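Local structure of FprA (Mycobacterium tuberculosis, 1LQT) at residues Val126-Val129 / Gly130-Asn133; Leu444-Leu447 / Ala448-Leu451. The protein uses FAD to catalyse electron transfer between NADP(H) and ferredoxin, and may supply electrons to P450 systems. One frame throughout, in Å; residues are numbered along the deposited sequence.

Contact 1: Val126-Val129 / Gly130-Asn133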
loop_
_atom_site.group_PDB
_atom_site.type_symbol
_atom_site.label_atom_id
_atom_site.label_comp_id
_atom_site.label_asym_id
_atom_site.label_seq_id
_atom_site.Cartn_x
_atom_site.Cartn_y
_atom_site.Cartn_z
ATOM N N VAL A 126 3.594 -0.957 7.299
ATOM C CA VAL A 126 2.320 -1.580 6.937
ATOM C C VAL A 126 1.325 -1.480 8.112
ATOM O O VAL A 126 0.166 -1.120 7.945
ATOM C CB VAL A 126 2.518 -3.053 6.552
ATOM C CG1 VAL A 126 1.186 -3.695 6.225
ATOM C CG2 VAL A 126 3.457 -3.154 5.353
ATOM N N ASP A 127 1.780 -1.864 9.294
ATOM C CA ASP A 127 0.916 -1.897 10.451
ATOM C C ASP A 127 0.609 -0.486 10.970
ATOM O O ASP A 127 -0.494 -0.253 11.433
ATOM C CB ASP A 127 1.493 -2.746 11.571
ATOM C CG ASP A 127 1.709 -4.172 11.173
ATOM O OD1 ASP A 127 2.519 -4.445 10.234
ATOM O OD2 ASP A 127 1.133 -5.095 11.782
ATOM N N PHE A 128 1.561 0.440 10.934
ATOM C CA PHE A 128 1.314 1.790 11.387
ATOM C C PHE A 128 0.331 2.524 10.490
ATOM O O PHE A 128 -0.608 3.151 10.970
ATOM C CB PHE A 128 2.643 2.548 11.504
ATOM C CG PHE A 128 2.482 3.916 12.098
ATOM C CD1 PHE A 128 2.063 4.078 13.388
ATOM C CD2 PHE A 128 2.786 5.042 11.362
ATOM C CE1 PHE A 128 1.906 5.347 13.935
ATOM C CE2 PHE A 128 2.627 6.290 11.925
ATOM C CZ PHE A 128 2.180 6.419 13.181
ATOM N N VAL A 129 0.561 2.445 9.189
ATOM C CA VAL A 129 -0.312 3.010 8.189
ATOM C C VAL A 129 -1.703 2.403 8.276
ATOM O O VAL A 129 -2.723 3.100 8.246
ATOM C CB VAL A 129 0.265 2.817 6.779
ATOM C CG1 VAL A 129 -0.734 3.270 5.717
ATOM C CG2 VAL A 129 1.603 3.550 6.611
ATOM N N GLY A 130 -1.769 1.075 8.327
ATOM C CA GLY A 130 -3.064 0.446 8.451
ATOM C C GLY A 130 -3.817 0.965 9.665
ATOM O O GLY A 130 -5.015 1.208 9.622
ATOM N N TRP A 131 -3.096 1.110 10.771
ATOM C CA TRP A 131 -3.703 1.619 11.985
ATOM C C TRP A 131 -4.190 3.065 11.823
ATOM O O TRP A 131 -5.338 3.365 12.143
ATOM C CB TRP A 131 -2.708 1.470 13.138
ATOM C CG TRP A 131 -3.160 2.053 14.423
ATOM C CD1 TRP A 131 -4.060 1.548 15.306
ATOM C CD2 TRP A 131 -2.691 3.262 14.992
ATOM N NE1 TRP A 131 -4.178 2.367 16.400
ATOM C CE2 TRP A 131 -3.339 3.431 16.228
ATOM C CE3 TRP A 131 -1.758 4.204 14.599
ATOM C CZ2 TRP A 131 -3.087 4.535 17.056
ATOM C CZ3 TRP A 131 -1.507 5.282 15.412
ATOM C CH2 TRP A 131 -2.168 5.437 16.605
ATOM N N TYR A 132 -3.346 3.942 11.292
ATOM C CA TYR A 132 -3.784 5.323 11.189
ATOM C C TYR A 132 -4.832 5.548 10.107
ATOM O O TYR A 132 -5.537 6.546 10.145
ATOM C CB TYR A 132 -2.646 6.336 11.141
ATOM C CG TYR A 132 -1.740 6.430 9.932
ATOM C CD1 TYR A 132 -2.207 6.674 8.673
ATOM C CD2 TYR A 132 -0.368 6.344 10.100
ATOM C CE1 TYR A 132 -1.317 6.848 7.593
ATOM C CE2 TYR A 132 0.507 6.530 9.050
ATOM C CZ TYR A 132 0.040 6.791 7.791
ATOM O OH TYR A 132 0.957 6.988 6.776
ATOM N N ASN A 133 -4.935 4.613 9.170
ATOM C CA ASN A 133 -5.953 4.696 8.140
ATOM C C ASN A 133 -7.185 3.823 8.406
ATOM O O ASN A 133 -8.016 3.653 7.524
ATOM C CB ASN A 133 -5.386 4.430 6.748
ATOM C CG ASN A 133 -4.812 5.651 6.090
ATOM O OD1 ASN A 133 -5.232 6.789 6.377
ATOM N ND2 ASN A 133 -3.904 5.432 5.156
#

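Contact 2: Leu444-Leu447 / Ala448-Leu451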
loop_
_atom_site.group_PDB
_atom_site.type_symbol
_atom_site.label_atom_id
_atom_site.label_comp_id
_atom_site.label_asym_id
_atom_site.label_seq_id
_atom_site.Cartn_x
_atom_site.Cartn_y
_atom_site.Cartn_z
ATOM N N LEU A 444 -15.232 3.733 9.818
ATOM C CA LEU A 444 -15.555 2.637 10.714
ATOM C C LEU A 444 -14.309 1.725 10.704
ATOM O O LEU A 444 -13.907 1.204 9.661
ATOM C CB LEU A 444 -16.795 1.925 10.190
ATOM C CG LEU A 444 -18.061 2.783 10.226
ATOM C CD1 LEU A 444 -19.106 2.197 9.327
ATOM C CD2 LEU A 444 -18.589 2.890 11.648
ATOM N N ALA A 445 -13.699 1.554 11.872
ATOM C CA ALA A 445 -12.336 1.045 11.970
ATOM C C ALA A 445 -12.209 -0.427 12.331
ATOM O O ALA A 445 -11.106 -0.940 12.424
ATOM C CB ALA A 445 -11.542 1.883 12.965
ATOM N N SER A 446 -13.332 -1.094 12.533
ATOM C CA SER A 446 -13.341 -2.519 12.836
ATOM C C SER A 446 -14.335 -3.228 11.934
ATOM O O SER A 446 -15.297 -2.628 11.468
ATOM C CB SER A 446 -13.744 -2.782 14.297
ATOM O OG SER A 446 -15.091 -2.434 14.542
ATOM N N LEU A 447 -14.123 -4.528 11.743
ATOM C CA LEU A 447 -15.056 -5.322 10.992
ATOM C C LEU A 447 -16.433 -5.264 11.643
ATOM O O LEU A 447 -17.429 -5.120 10.966
ATOM C CB LEU A 447 -14.576 -6.766 10.896
ATOM C CG LEU A 447 -15.479 -7.688 10.078
ATOM C CD1 LEU A 447 -15.688 -7.199 8.668
ATOM C CD2 LEU A 447 -14.903 -9.088 10.090
ATOM N N ALA A 448 -16.496 -5.351 12.961
ATOM C CA ALA A 448 -17.803 -5.365 13.624
ATOM C C ALA A 448 -18.592 -4.090 13.332
ATOM O O ALA A 448 -19.776 -4.127 13.070
ATOM C CB ALA A 448 -17.654 -5.570 15.106
ATOM N N GLU A 449 -17.923 -2.948 13.386
ATOM C CA GLU A 449 -18.642 -1.690 13.137
ATOM C C GLU A 449 -18.988 -1.526 11.669
ATOM O O GLU A 449 -20.036 -1.008 11.344
ATOM C CB GLU A 449 -17.864 -0.498 13.623
ATOM C CG GLU A 449 -17.568 -0.411 15.118
ATOM C CD GLU A 449 -16.351 0.527 15.327
ATOM O OE1 GLU A 449 -16.508 1.696 15.739
ATOM O OE2 GLU A 449 -15.199 0.152 15.009
ATOM N N LEU A 450 -18.091 -1.956 10.780
ATOM C CA LEU A 450 -18.406 -1.953 9.366
ATOM C C LEU A 450 -19.626 -2.789 9.057
ATOM O O LEU A 450 -20.492 -2.375 8.284
ATOM C CB LEU A 450 -17.202 -2.435 8.539
ATOM C CG LEU A 450 -16.068 -1.420 8.441
ATOM C CD1 LEU A 450 -14.749 -2.102 8.125
ATOM C CD2 LEU A 450 -16.411 -0.338 7.395
ATOM N N LEU A 451 -19.675 -3.976 9.626
ATOM C CA LEU A 451 -20.791 -4.863 9.359
ATOM C C LEU A 451 -22.080 -4.437 10.038
ATOM O O LEU A 451 -23.171 -4.685 9.520
ATOM C CB LEU A 451 -20.430 -6.295 9.735
ATOM C CG LEU A 451 -19.303 -6.916 8.920
ATOM C CD1 LEU A 451 -19.138 -8.372 9.362
ATOM C CD2 LEU A 451 -19.511 -6.866 7.426
#

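Contact 1: Val126-Val129 / Gly130-Asn133
F128, W131 and Y132 form an aromatic cluster within one short buried helix, 125-132, a local contact between successive turns next to the flavin. F128 and Y132 meet in an offset edge-to-face pair: the tyrosine turns its edge to the phenylalanine face, with ring planes at 87° and F128 CE2 lying 3.5 Å from Y132 CD2. Y132 reaches back along the helix because its CG sits between the backbone N and the carbonyl carbon (chi1 70°). The F128-W131 pair is less regular: the two rings meet at a slant, F128 CE1 3.7 Å from W131 CZ3.

The same tyrosine ring also roofs V129. V129 CA stands 3.7 Å from the centroid of the Y132 ring, almost on its normal, a CH-pi contact, and V129 CG2 comes to 3.5 Å from Y132 OH. Helix 125-132 directly follows strand 122-124, an outermost strand of the parallel sheet in this Rossmann-type reductase, and its V129 side chain touches the bound FAD. F128 packs on V162 and L166 of helix 157-167, while the W131 ring stacks with H181.

Four i-to-i+4 bonds run through the helix. The bond from Y132 N to F128 O, 2.9 Å, is the straighter; the last, from N133 N to V129 O, is more bent, with an N-H...O angle of 142°, where N133 leaves helical backbone angles. N133 ND2 donates to V53 O, tying the helix end to a neighbouring loop.

Contact 2: Leu444-Leu447 / Ala448-Leu451
With S446 OG set between its backbone N and carbonyl carbon (chi1 67°), and E449 extended beyond a CG that lies anti to its own carbonyl carbon (chi1 -62°), serine hydroxyl and glutamate carboxylate are brought together at the start of helix 447-454. Two bonds grip S446 OG. It accepts from E449 N at 3.1 Å, with a fairly straight N-H...O angle of 160°, and donates to E449 OE2 at 2.6 Å, engaging the anti lone pair of that oxygen, the one facing away from its partner oxygen. The short bond is consistent with a charged carboxylate, and it fixes the rotation of the hydroxyl.

S446 is thus the N-cap of the last helix in the chain, whose side chain accepts from E449 N in the first turn. Regular helical bonding starts at the same residue: L450 N donates to S446 O at 3.0 Å and L451 N to L447 O at 2.9 Å.

Leucines pack before and after the cap. L444 CB meets L450 CD2 at 3.6 Å, the two side chains slanting across each other, and L450 continues onto I426 and E430 of helix 420-434. One turn along, L447 CD1 lies 3.6 Å from L451 CG; L447 also touches P43 and N81. Just before the cap, the backbone N of L444 is hydrogen-bonded to E430, linking this loop to the preceding helix.

In the fold
Contact 1 is a core contact, its centre about 10 Å from the centre of the chain, with seven of its eight residues buried; contact 2 is a surface contact about 20 Å out, where L450 alone is buried. They hold different helices, 125-132 and 447-454, and do not touch: their nearest atoms are about 6 Å apart. Contact 1 takes in almost a whole short helix and its C-terminal exit, and relies on aromatic rings packed between successive turns, with V129 against FAD, whereas contact 2 starts a helix through a serine-glutamate pair flanked by leucines. The two regions are bridged by residues just outside them: N133 O is hydrogen-bonded to K443 NZ, and A445 touches A134.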